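Local coordinates for farnesyl pyrophosphate synthase (Pseudomonas aeruginosa, PDB 3ZOU), which probably catalyses the condensation of isopentenyl diphosphate with geranyl diphosphate to give farnesyl diphosphate, the C15 precursor of longer isoprenoids, at residues 63-68 / 131-136; 99-104 / 108-113; 142-147 / 189-194; 209-214 / 272-277. One frame throughout, in Å; residues are numbered along the deposited sequence. Where two conformers were deposited one is given.

Contact 1: residues 63-68 / 131-136; sequences PQRADA and NPQEHA
Gln133 and Asn131 meet Arg65 and Ala68 where two helices of the all-helical isoprenoid synthase fold begin. A 3-10 turn, 63-66, leads into helix 67-85, with Ala66 as its N-cap residue. Residues 131-134 lead into helix 135-149, with Glu134 as N-cap. Pro132 is the centre of an inverse gamma turn, closed by Gln133 N and Asn131 O at 2.8 Å.

The direct polar link uses the amide of Gln133. NE2 donates to Arg65 O at 3.0 Å. It lies in the plane of that carbonyl, but the bond is bent, at 137° at the hydrogen. NE2 also donates to Asn131 OD1 at 2.9 Å, and this bond is straighter, at 161°. The donor here stands above the Asn131 carbonyl plane. Two bonds therefore fix the rotation of the Gln133 amide. The chain is bent at chi2, which turns the amide back toward Asn131.

The Arg65 guanidinium stands steeply to this amide, with 71° between the planes. NH2 and Gln133 OE1 are 3.7 Å apart and share a water. That water bonds OE1 at 2.7 Å and NH2 only weakly. The NE of Arg65 is held elsewhere, by Ala196 O, and Asn131 ND2 bonds Leu125 O.

The apolar part is small. The methyl of Ala68 lies against the Asn131 side chain, with CB to CB at 3.5 Å. A second water sits between Arg65 O and Asn131 OD1, 2.8 Å from the former and 2.9 Å from the latter.

Contact 2: residues 99-104 / 108-113; sequences PTTHRA and ATAILA
This is a small, buried apolar contact between a short helix and the longer one that follows it. Thr101 and His102, at the start of the short helix 101-104, lie against Ala110 in helix 107-126. The short helix follows the two-stranded hairpin 94-95 / 98-99. The closest CA atoms are those of His102 and Ala110, 5.0 Å apart.

The methyl of Ala110 is the main point of contact. Its CB lies 3.7 Å from the backbone N of His102 and 3.8 Å from His102 CB. Thr101 adds its methyl branch, with CG2 at 3.9 Å from Ala110 CB. This branch is anti to the backbone N, which puts it on the side of Ala110. The hydroxyl OG1 bonds Ser39 OG instead. The His102 ring leads away from Ala110, and chi1 of 62° sets CG between the backbone N and the carbonyl carbon. The ring lies by Asp85 and Pro87. Val82 of helix 67-85 touches both Thr101 and Ala110.

No hydrogen bond joins the segments. The small methyl lets the backbones come close. The contact thus rests on shape and van der Waals fit, while the polar end of Thr101 is satisfied outside it.

Contact 3: residues 142-147 / 189-194; sequences LTRLAR and SVRLGA
Arg144 and Arg191 bring their guanidinium groups together across two antiparallel helices. Arg191 NH1 lies over the centre of one face of the Arg144 guanidinium, 3.3 Å from CZ. The planes are 40° apart, so this is a tilted overlap rather than a parallel stack. Arg191 starts with CG anti to the backbone N (chi1 173°). Its chain then bends at chi2 and chi3, which swings NH1 over its neighbour. Arg144 bends at chi2, and the two chains also touch through their CG atoms at 4.1 Å.

Both charged groups are donors, so no hydrogen bond links them. Their like charges should be partly offset by acids nearby. Arg144 NE forms a salt bridge with Glu140, and Arg191 NH2 has a long, weak ion pair with Glu209.

The helices belong to the bundle of the isoprenoid synthase fold. Their axes, over these short segments, come within 9.8 Å at an angle of 173°.

Deeper in, Leu192 faces helix 135-149 with its two methyls divided between two residues. CD1 reaches Arg144 CB at 4.0 Å, and CD2 reaches Leu145 CB at 4.3 Å. Leu125 of helix 107-126 touches both Leu145 and Leu192.

Contact 4: residues 209-214 / 272-277; sequences ERYAEA and AALDGF
Tyr211 and Ala273 bring their backbones close, with CA atoms 5.4 Å apart, where the chain leads from helix 256-273 into a type II beta turn, Leu274 to Phe277. The turn is closed by Phe277 N and Leu274 O at 3.0 Å.

The methyl of Ala273 rests on helix 202-227. Its CB lies 3.6 Å from Tyr211 N and 3.9 Å from Arg210 CB. Tyr211 CB is slightly farther, at 4.0 Å. The methyl therefore sits close to the helix backbone, against the start of two side chains.

Leu274 completes the contact by way of the Tyr211 ring. Its CD1 is 3.6 Å from CD2 and 3.8 Å from CE2 of Tyr211, meeting the ring at a slant. The ring reaches Leu274 because CG of Tyr211 is anti to the backbone N (chi1 168°). Its other end is fixed by a hydrogen bond from Tyr211 OH to Leu284 O. The other branch of Leu274, CD2, lies 4.0 Å above the Phe277 ring, over its centre.

Arg285 NH2 bonds the carbonyls of Leu274 and Phe277. Tyr211 also touches Ala270 of helix 256-273 and Leu287 of helix 282-293, so this contact joins helices 202-227, 256-273 and 282-293.

Contacts 1 and 3 share helix 135-149. Their centres are 12 Å apart, and both reach the second subunit. Contact 3 leads to contact 4 through consecutive helices, 171-196 and 202-227, which touch at Val190 and Ala212. Contact 2 lies apart. It is nested in the chain between the segments of contact 1, yet their centres are 31 Å apart, and it lies on the opposite side of the chain's centre from contact 4. The His102 side chain is about 10 Å from the bound geranyl diphosphate and from a magnesium ion. Leu145 of contact 3 is about 12 Å from the same ligand. Tyr211 of contact 4 is about 9 Å from the bound benzoxazolone fragment, whose pocket includes Leu287.

Contact 1: residues 63-68 / 131-136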
loop_
_atom_site.group_PDB
_atom_site.type_symbol
_atom_site.label_atom_id
_atom_site.label_comp_id
_atom_site.label_asym_id
_atom_site.label_seq_id
_atom_site.Cartn_x
_atom_site.Cartn_y
_atom_site.Cartn_z
ATOM N N PRO A 63 7.974 3.232 25.013
ATOM C CA PRO A 63 6.957 3.513 23.953
ATOM C C PRO A 63 7.469 4.149 22.686
ATOM O O PRO A 63 6.947 3.866 21.608
ATOM C CB PRO A 63 5.948 4.428 24.648
ATOM C CG PRO A 63 6.673 4.985 25.859
ATOM C CD PRO A 63 7.643 3.920 26.274
ATOM N N GLN A 64 8.484 4.990 22.767
ATOM C CA GLN A 64 9.052 5.576 21.578
ATOM C C GLN A 64 9.518 4.538 20.514
ATOM O O GLN A 64 9.517 4.861 19.346
ATOM C CB GLN A 64 10.142 6.609 21.911
ATOM C CG GLN A 64 11.323 6.090 22.698
ATOM C CD GLN A 64 11.148 6.257 24.225
ATOM O OE1 GLN A 64 10.032 6.272 24.779
ATOM N NE2 GLN A 64 12.280 6.402 24.907
ATOM N N ARG A 65 9.852 3.310 20.908
ATOM C CA ARG A 65 10.245 2.267 20.020
ATOM C C ARG A 65 9.099 1.986 19.034
ATOM O O ARG A 65 9.358 1.494 17.924
ATOM C CB ARG A 65 10.579 0.970 20.721
ATOM C CG ARG A 65 11.792 1.132 21.679
ATOM C CD ARG A 65 12.009 -0.107 22.504
ATOM N NE ARG A 65 12.310 -1.250 21.672
ATOM C CZ ARG A 65 13.517 -1.640 21.239
ATOM N NH1 ARG A 65 14.628 -1.003 21.662
ATOM N NH2 ARG A 65 13.649 -2.727 20.482
ATOM N N ALA A 66 7.883 2.237 19.484
ATOM C CA ALA A 66 6.682 1.905 18.648
ATOM C C ALA A 66 6.198 3.077 17.813
ATOM O O ALA A 66 5.120 3.037 17.245
ATOM C CB ALA A 66 5.557 1.384 19.553
ATOM N N ASP A 67 6.971 4.173 17.776
ATOM C CA ASP A 67 6.478 5.350 16.994
ATOM C C ASP A 67 6.152 5.014 15.539
ATOM O O ASP A 67 5.119 5.451 15.033
ATOM C CB ASP A 67 7.506 6.490 16.986
ATOM C CG ASP A 67 7.539 7.291 18.320
ATOM O OD1 ASP A 67 6.617 7.243 19.137
ATOM O OD2 ASP A 67 8.547 8.065 18.526
ATOM N N ALA A 68 7.024 4.302 14.870
ATOM C CA ALA A 68 6.760 4.000 13.430
ATOM C C ALA A 68 5.548 3.085 13.299
ATOM O O ALA A 68 4.699 3.300 12.426
ATOM C CB ALA A 68 7.976 3.434 12.761
ATOM N N ASN A 131 12.058 3.589 11.900
ATOM C CA ASN A 131 11.662 2.338 12.531
ATOM C C ASN A 131 12.902 1.496 12.851
ATOM O O ASN A 131 13.167 0.489 12.205
ATOM C CB ASN A 131 10.729 1.538 11.569
ATOM C CG ASN A 131 10.040 0.371 12.283
ATOM O OD1 ASN A 131 9.822 0.406 13.518
ATOM N ND2 ASN A 131 9.693 -0.688 11.513
ATOM N N PRO A 132 13.650 1.934 13.891
ATOM C CA PRO A 132 14.991 1.368 14.081
ATOM C C PRO A 132 15.008 0.081 14.862
ATOM O O PRO A 132 15.672 -0.017 15.935
ATOM C CB PRO A 132 15.718 2.478 14.842
ATOM C CG PRO A 132 14.683 3.139 15.609
ATOM C CD PRO A 132 13.396 3.057 14.770
ATOM N N GLN A 133 14.306 -0.932 14.363
ATOM C CA GLN A 133 14.306 -2.254 14.944
ATOM C C GLN A 133 15.359 -3.058 14.300
ATOM O O GLN A 133 15.908 -2.616 13.282
ATOM C CB GLN A 133 12.951 -2.986 14.791
ATOM C CG GLN A 133 11.740 -2.090 14.942
ATOM C CD GLN A 133 11.675 -1.245 16.161
ATOM O OE1 GLN A 133 12.073 -1.682 17.251
ATOM N NE2 GLN A 133 11.113 -0.031 16.025
ATOM N N GLU A 134 15.609 -4.264 14.839
ATOM C CA GLU A 134 16.403 -5.219 14.111
ATOM C C GLU A 134 15.690 -5.503 12.763
ATOM O O GLU A 134 14.487 -5.499 12.674
ATOM C CB GLU A 134 16.503 -6.498 14.871
ATOM C CG GLU A 134 17.375 -6.324 16.115
ATOM C CD GLU A 134 18.852 -6.536 15.813
ATOM O OE1 GLU A 134 19.196 -6.843 14.648
ATOM O OE2 GLU A 134 19.672 -6.390 16.752
ATOM N N HIS A 135 16.480 -5.752 11.738
ATOM C CA HIS A 135 15.931 -5.876 10.380
ATOM C C HIS A 135 14.903 -6.932 10.268
ATOM O O HIS A 135 13.916 -6.752 9.555
ATOM C CB HIS A 135 17.033 -6.046 9.336
ATOM C CG HIS A 135 17.870 -4.826 9.169
ATOM N ND1 HIS A 135 19.089 -4.825 8.513
ATOM C CD2 HIS A 135 17.700 -3.568 9.631
ATOM C CE1 HIS A 135 19.607 -3.614 8.581
ATOM N NE2 HIS A 135 18.793 -2.841 9.259
ATOM N N ALA A 136 15.103 -8.100 10.873
ATOM C CA ALA A 136 14.130 -9.122 10.775
ATOM C C ALA A 136 12.794 -8.715 11.419
ATOM O O ALA A 136 11.737 -9.171 11.013
ATOM C CB ALA A 136 14.663 -10.373 11.459
HETATM O O HOH W 1 7.873 1.038 15.620
HETATM O O HOH W 2 12.055 -4.201 18.217
#

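Contact 2: residues 99-104 / 108-113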
loop_
_atom_site.group_PDB
_atom_site.type_symbol
_atom_site.label_atom_id
_atom_site.label_comp_id
_atom_site.label_asym_id
_atom_site.label_seq_id
_atom_site.Cartn_x
_atom_site.Cartn_y
_atom_site.Cartn_z
ATOM N N PRO A 99 -16.348 18.077 6.606
ATOM C CA PRO A 99 -16.464 17.566 5.244
ATOM C C PRO A 99 -15.431 16.456 4.994
ATOM O O PRO A 99 -14.288 16.519 5.455
ATOM C CB PRO A 99 -16.076 18.738 4.380
ATOM C CG PRO A 99 -16.597 19.945 5.181
ATOM C CD PRO A 99 -16.301 19.551 6.611
ATOM N N THR A 100 -15.921 15.437 4.314
ATOM C CA THR A 100 -15.019 14.319 3.865
ATOM C C THR A 100 -14.024 14.840 2.830
ATOM O O THR A 100 -14.157 15.905 2.223
ATOM C CB THR A 100 -15.861 13.159 3.356
ATOM O OG1 THR A 100 -16.773 13.644 2.401
ATOM C CG2 THR A 100 -16.561 12.485 4.472
ATOM N N THR A 101 -12.935 14.078 2.643
ATOM C CA THR A 101 -11.881 14.569 1.787
ATOM C C THR A 101 -12.332 14.790 0.364
ATOM O O THR A 101 -11.872 15.749 -0.256
ATOM C CB THR A 101 -10.701 13.553 1.846
ATOM O OG1 THR A 101 -10.303 13.425 3.232
ATOM C CG2 THR A 101 -9.496 14.029 1.039
ATOM N N HIS A 102 -13.268 13.971 -0.132
ATOM C CA HIS A 102 -13.692 14.124 -1.511
ATOM C C HIS A 102 -14.561 15.424 -1.709
ATOM O O HIS A 102 -14.748 15.876 -2.818
ATOM C CB HIS A 102 -14.354 12.895 -2.099
ATOM C CG HIS A 102 -15.605 12.472 -1.418
ATOM N ND1 HIS A 102 -15.619 11.741 -0.263
ATOM C CD2 HIS A 102 -16.903 12.696 -1.750
ATOM C CE1 HIS A 102 -16.882 11.532 0.107
ATOM N NE2 HIS A 102 -17.674 12.109 -0.784
ATOM N N ARG A 103 -15.154 15.870 -0.636
ATOM C CA ARG A 103 -15.900 17.138 -0.612
ATOM C C ARG A 103 -15.022 18.329 -0.409
ATOM O O ARG A 103 -15.247 19.363 -1.062
ATOM C CB ARG A 103 -16.987 17.088 0.465
ATOM C CG ARG A 103 -18.116 16.105 0.206
ATOM C CD ARG A 103 -18.746 16.307 -1.123
ATOM N NE ARG A 103 -20.016 15.580 -1.215
ATOM C CZ ARG A 103 -20.517 15.012 -2.304
ATOM N NH1 ARG A 103 -19.882 15.063 -3.457
ATOM N NH2 ARG A 103 -21.722 14.452 -2.236
ATOM N N ALA A 104 -14.089 18.289 0.539
ATOM C CA ALA A 104 -13.130 19.336 0.758
ATOM C C ALA A 104 -12.191 19.607 -0.451
ATOM O O ALA A 104 -11.767 20.759 -0.712
ATOM C CB ALA A 104 -12.315 19.064 2.012
ATOM N N ALA A 108 -11.110 12.572 -7.163
ATOM C CA ALA A 108 -9.833 12.020 -7.653
ATOM C C ALA A 108 -8.726 12.236 -6.620
ATOM O O ALA A 108 -7.936 11.317 -6.320
ATOM C CB ALA A 108 -9.473 12.659 -8.973
ATOM N N THR A 109 -8.675 13.437 -6.054
ATOM C CA THR A 109 -7.659 13.796 -5.050
ATOM C C THR A 109 -7.853 12.940 -3.792
ATOM O O THR A 109 -6.865 12.477 -3.243
ATOM C CB THR A 109 -7.660 15.306 -4.742
ATOM O OG1 THR A 109 -7.305 15.987 -5.954
ATOM C CG2 THR A 109 -6.640 15.666 -3.693
ATOM N N ALA A 110 -9.089 12.650 -3.383
ATOM C CA ALA A 110 -9.305 11.805 -2.204
ATOM C C ALA A 110 -8.798 10.419 -2.464
ATOM O O ALA A 110 -8.127 9.824 -1.628
ATOM C CB ALA A 110 -10.758 11.762 -1.829
ATOM N N ILE A 111 -9.143 9.874 -3.628
ATOM C CA ILE A 111 -8.696 8.542 -3.980
ATOM C C ILE A 111 -7.174 8.449 -3.932
ATOM O O ILE A 111 -6.586 7.515 -3.293
ATOM C CB ILE A 111 -9.192 8.096 -5.399
ATOM C CG1 ILE A 111 -10.705 7.860 -5.360
ATOM C CG2 ILE A 111 -8.501 6.823 -5.850
ATOM C CD1 ILE A 111 -11.372 7.914 -6.745
ATOM N N LEU A 112 -6.543 9.375 -4.585
ATOM C CA LEU A 112 -5.096 9.458 -4.697
ATOM C C LEU A 112 -4.416 9.732 -3.324
ATOM O O LEU A 112 -3.426 9.067 -3.002
ATOM C CB LEU A 112 -4.665 10.563 -5.689
ATOM C CG LEU A 112 -5.004 10.202 -7.134
ATOM C CD1 LEU A 112 -4.693 11.404 -8.012
ATOM C CD2 LEU A 112 -4.207 8.999 -7.590
ATOM N N ALA A 113 -4.886 10.716 -2.551
ATOM C CA ALA A 113 -4.334 10.989 -1.223
ATOM C C ALA A 113 -4.305 9.721 -0.425
ATOM O O ALA A 113 -3.307 9.410 0.231
ATOM C CB ALA A 113 -5.127 12.056 -0.502
#

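Contact 3: residues 142-147 / 189-194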
loop_
_atom_site.group_PDB
_atom_site.type_symbol
_atom_site.label_atom_id
_atom_site.label_comp_id
_atom_site.label_asym_id
_atom_site.label_seq_id
_atom_site.Cartn_x
_atom_site.Cartn_y
_atom_site.Cartn_z
ATOM N N LEU A 142 6.241 -5.394 8.710
ATOM C CA LEU A 142 5.731 -5.118 7.333
ATOM C C LEU A 142 4.872 -6.236 6.809
ATOM O O LEU A 142 3.816 -5.971 6.275
ATOM C CB LEU A 142 6.897 -4.947 6.402
ATOM C CG LEU A 142 7.545 -3.636 6.519
ATOM C CD1 LEU A 142 9.057 -3.656 6.242
ATOM C CD2 LEU A 142 6.879 -2.670 5.554
ATOM N N THR A 143 5.327 -7.485 6.996
ATOM C CA THR A 143 4.531 -8.646 6.646
ATOM C C THR A 143 3.197 -8.591 7.312
ATOM O O THR A 143 2.108 -8.786 6.716
ATOM C CB THR A 143 5.264 -9.929 7.076
ATOM O OG1 THR A 143 6.334 -10.125 6.187
ATOM C CG2 THR A 143 4.357 -11.147 7.013
ATOM N N ARG A 144 3.206 -8.360 8.614
ATOM C CA ARG A 144 1.940 -8.425 9.347
ATOM C C ARG A 144 1.024 -7.304 8.941
ATOM O O ARG A 144 -0.186 -7.484 8.779
ATOM C CB ARG A 144 2.221 -8.392 10.845
ATOM C CG ARG A 144 2.879 -9.694 11.321
ATOM C CD ARG A 144 1.795 -10.738 11.520
ATOM N NE ARG A 144 2.261 -12.064 11.814
ATOM C CZ ARG A 144 1.484 -12.985 12.387
ATOM N NH1 ARG A 144 0.226 -12.677 12.771
ATOM N NH2 ARG A 144 1.979 -14.188 12.620
ATOM N N LEU A 145 1.561 -6.101 8.748
ATOM C CA LEU A 145 0.706 -4.989 8.362
ATOM C C LEU A 145 0.107 -5.206 6.940
ATOM O O LEU A 145 -1.036 -4.904 6.701
ATOM C CB LEU A 145 1.438 -3.677 8.407
ATOM C CG LEU A 145 0.467 -2.483 8.231
ATOM C CD1 LEU A 145 -0.661 -2.459 9.229
ATOM C CD2 LEU A 145 1.205 -1.155 8.314
ATOM N N ALA A 146 0.940 -5.698 6.053
ATOM C CA ALA A 146 0.464 -5.903 4.640
ATOM C C ALA A 146 -0.605 -6.950 4.616
ATOM O O ALA A 146 -1.591 -6.784 3.932
ATOM C CB ALA A 146 1.603 -6.309 3.742
ATOM N N ARG A 147 -0.448 -8.016 5.400
ATOM C CA ARG A 147 -1.490 -9.059 5.456
ATOM C C ARG A 147 -2.759 -8.550 6.111
ATOM O O ARG A 147 -3.889 -8.772 5.626
ATOM C CB ARG A 147 -1.031 -10.283 6.211
ATOM C CG ARG A 147 0.092 -11.040 5.637
ATOM C CD ARG A 147 0.415 -12.233 6.571
ATOM N NE ARG A 147 1.476 -13.108 6.048
ATOM C CZ ARG A 147 2.234 -13.934 6.784
ATOM N NH1 ARG A 147 2.115 -14.008 8.111
ATOM N NH2 ARG A 147 3.150 -14.687 6.184
ATOM N N SER A 189 -2.102 -3.781 15.128
ATOM C CA SER A 189 -1.610 -2.651 15.930
ATOM C C SER A 189 -0.935 -3.207 17.197
ATOM O O SER A 189 0.149 -2.809 17.552
ATOM C CB SER A 189 -2.769 -1.737 16.328
ATOM O OG SER A 189 -3.335 -1.152 15.128
ATOM N N VAL A 190 -1.630 -4.107 17.853
ATOM C CA VAL A 190 -1.052 -4.805 19.018
ATOM C C VAL A 190 0.237 -5.606 18.655
ATOM O O VAL A 190 1.260 -5.547 19.346
ATOM C CB VAL A 190 -2.113 -5.682 19.688
ATOM C CG1 VAL A 190 -1.502 -6.665 20.673
ATOM C CG2 VAL A 190 -3.186 -4.803 20.309
ATOM N N ARG A 191 0.201 -6.367 17.564
ATOM C CA ARG A 191 1.312 -7.189 17.165
ATOM C C ARG A 191 2.522 -6.298 16.846
ATOM O O ARG A 191 3.645 -6.609 17.259
ATOM C CB ARG A 191 0.939 -8.063 15.900
ATOM C CG ARG A 191 2.105 -8.829 15.304
ATOM C CD ARG A 191 2.793 -9.770 16.254
ATOM N NE ARG A 191 1.865 -10.726 16.809
ATOM C CZ ARG A 191 1.699 -11.998 16.406
ATOM N NH1 ARG A 191 2.496 -12.545 15.511
ATOM N NH2 ARG A 191 0.767 -12.747 16.984
ATOM N N LEU A 192 2.326 -5.196 16.116
ATOM C CA LEU A 192 3.440 -4.342 15.737
ATOM C C LEU A 192 4.062 -3.666 16.964
ATOM O O LEU A 192 5.273 -3.543 17.021
ATOM C CB LEU A 192 2.987 -3.318 14.713
ATOM C CG LEU A 192 3.255 -3.716 13.274
ATOM C CD1 LEU A 192 2.621 -5.015 12.860
ATOM C CD2 LEU A 192 2.815 -2.588 12.341
ATOM N N GLY A 193 3.209 -3.210 17.878
ATOM C CA GLY A 193 3.766 -2.609 19.118
ATOM C C GLY A 193 4.538 -3.649 19.894
ATOM O O GLY A 193 5.624 -3.355 20.408
ATOM N N ALA A 194 4.035 -4.879 19.938
ATOM C CA ALA A 194 4.710 -5.964 20.654
ATOM C C ALA A 194 6.052 -6.244 19.998
ATOM O O ALA A 194 7.074 -6.437 20.628
ATOM C CB ALA A 194 3.840 -7.199 20.693
#

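Contact 4: residues 209-214 / 272-277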
loop_
_atom_site.group_PDB
_atom_site.type_symbol
_atom_site.label_atom_id
_atom_site.label_comp_id
_atom_site.label_asym_id
_atom_site.label_seq_id
_atom_site.Cartn_x
_atom_site.Cartn_y
_atom_site.Cartn_z
ATOM N N GLU A 209 -2.547 -11.390 20.906
ATOM C CA GLU A 209 -3.540 -11.634 19.841
ATOM C C GLU A 209 -4.957 -11.980 20.341
ATOM O O GLU A 209 -5.936 -11.421 19.858
ATOM C CB GLU A 209 -3.004 -12.673 18.859
ATOM C CG GLU A 209 -4.010 -12.980 17.772
ATOM C CD GLU A 209 -3.463 -14.033 16.816
ATOM O OE1 GLU A 209 -2.622 -13.683 15.953
ATOM O OE2 GLU A 209 -3.831 -15.206 16.976
ATOM N N ARG A 210 -5.038 -12.799 21.401
ATOM C CA ARG A 210 -6.307 -13.090 22.024
ATOM C C ARG A 210 -6.956 -11.809 22.582
ATOM O O ARG A 210 -8.185 -11.621 22.467
ATOM C CB ARG A 210 -6.142 -14.167 23.099
ATOM C CG ARG A 210 -5.878 -15.515 22.520
ATOM C CD ARG A 210 -6.139 -16.579 23.623
ATOM N NE ARG A 210 -5.216 -16.501 24.702
ATOM C CZ ARG A 210 -3.949 -16.932 24.664
ATOM N NH1 ARG A 210 -3.403 -17.487 23.578
ATOM N NH2 ARG A 210 -3.186 -16.796 25.726
ATOM N N TYR A 211 -6.133 -11.017 23.252
ATOM C CA TYR A 211 -6.591 -9.728 23.762
ATOM C C TYR A 211 -7.229 -8.929 22.654
ATOM O O TYR A 211 -8.285 -8.331 22.809
ATOM C CB TYR A 211 -5.408 -9.017 24.475
ATOM C CG TYR A 211 -5.694 -7.549 24.781
ATOM C CD1 TYR A 211 -5.475 -6.570 23.845
ATOM C CD2 TYR A 211 -6.288 -7.186 25.952
ATOM C CE1 TYR A 211 -5.760 -5.256 24.064
ATOM C CE2 TYR A 211 -6.615 -5.848 26.204
ATOM C CZ TYR A 211 -6.338 -4.873 25.272
ATOM O OH TYR A 211 -6.682 -3.568 25.488
ATOM N N ALA A 212 -6.467 -8.778 21.571
ATOM C CA ALA A 212 -6.862 -7.902 20.469
ATOM C C ALA A 212 -8.138 -8.380 19.782
ATOM O O ALA A 212 -8.982 -7.606 19.434
ATOM C CB ALA A 212 -5.688 -7.849 19.484
ATOM N N GLU A 213 -8.266 -9.694 19.609
ATOM C CA GLU A 213 -9.484 -10.262 19.087
ATOM C C GLU A 213 -10.698 -9.914 19.901
ATOM O O GLU A 213 -11.727 -9.504 19.400
ATOM C CB GLU A 213 -9.352 -11.800 18.985
ATOM C CG GLU A 213 -8.337 -12.294 17.982
ATOM C CD GLU A 213 -7.965 -13.786 18.074
ATOM O OE1 GLU A 213 -8.133 -14.419 19.133
ATOM O OE2 GLU A 213 -7.431 -14.306 17.071
ATOM N N ALA A 214 -10.519 -10.061 21.205
ATOM C CA ALA A 214 -11.607 -9.770 22.127
ATOM C C ALA A 214 -12.006 -8.317 22.168
ATOM O O ALA A 214 -13.207 -7.977 22.102
ATOM C CB ALA A 214 -11.254 -10.341 23.503
ATOM N N ALA A 272 -8.363 -11.771 30.668
ATOM C CA ALA A 272 -7.790 -13.114 30.927
ATOM C C ALA A 272 -6.571 -13.374 30.052
ATOM O O ALA A 272 -5.623 -13.970 30.462
ATOM C CB ALA A 272 -8.797 -14.175 30.660
ATOM N N ALA A 273 -6.612 -12.866 28.800
ATOM C CA ALA A 273 -5.463 -13.019 27.942
ATOM C C ALA A 273 -4.242 -12.327 28.492
ATOM O O ALA A 273 -3.143 -12.737 28.177
ATOM C CB ALA A 273 -5.762 -12.436 26.583
ATOM N N LEU A 274 -4.405 -11.299 29.337
ATOM C CA LEU A 274 -3.301 -10.620 29.930
ATOM C C LEU A 274 -2.941 -11.088 31.370
ATOM O O LEU A 274 -2.166 -10.440 32.021
ATOM C CB LEU A 274 -3.587 -9.129 29.946
ATOM C CG LEU A 274 -3.911 -8.494 28.613
ATOM C CD1 LEU A 274 -4.216 -7.003 28.861
ATOM C CD2 LEU A 274 -2.713 -8.688 27.741
ATOM N N ASP A 275 -3.514 -12.203 31.783
ATOM C CA ASP A 275 -3.146 -12.798 33.084
ATOM C C ASP A 275 -1.681 -13.143 33.067
ATOM O O ASP A 275 -1.130 -13.699 32.085
ATOM C CB ASP A 275 -4.007 -14.013 33.424
ATOM C CG ASP A 275 -5.375 -13.617 33.901
ATOM O OD1 ASP A 275 -5.535 -12.468 34.410
ATOM O OD2 ASP A 275 -6.285 -14.477 33.797
ATOM N N GLY A 276 -0.989 -12.759 34.113
ATOM C CA GLY A 276 0.448 -13.020 34.120
ATOM C C GLY A 276 1.296 -11.944 33.492
ATOM O O GLY A 276 2.506 -11.886 33.736
ATOM N N PHE A 277 0.705 -11.039 32.707
ATOM C CA PHE A 277 1.475 -9.900 32.302
ATOM C C PHE A 277 1.681 -8.993 33.512
ATOM O O PHE A 277 0.819 -8.894 34.385
ATOM C CB PHE A 277 0.783 -9.087 31.196
ATOM C CG PHE A 277 0.899 -9.688 29.827
ATOM C CD1 PHE A 277 0.296 -10.890 29.517
ATOM C CD2 PHE A 277 1.585 -9.025 28.847
ATOM C CE1 PHE A 277 0.369 -11.439 28.240
ATOM C CE2 PHE A 277 1.665 -9.576 27.554
ATOM C CZ PHE A 277 1.060 -10.761 27.263
#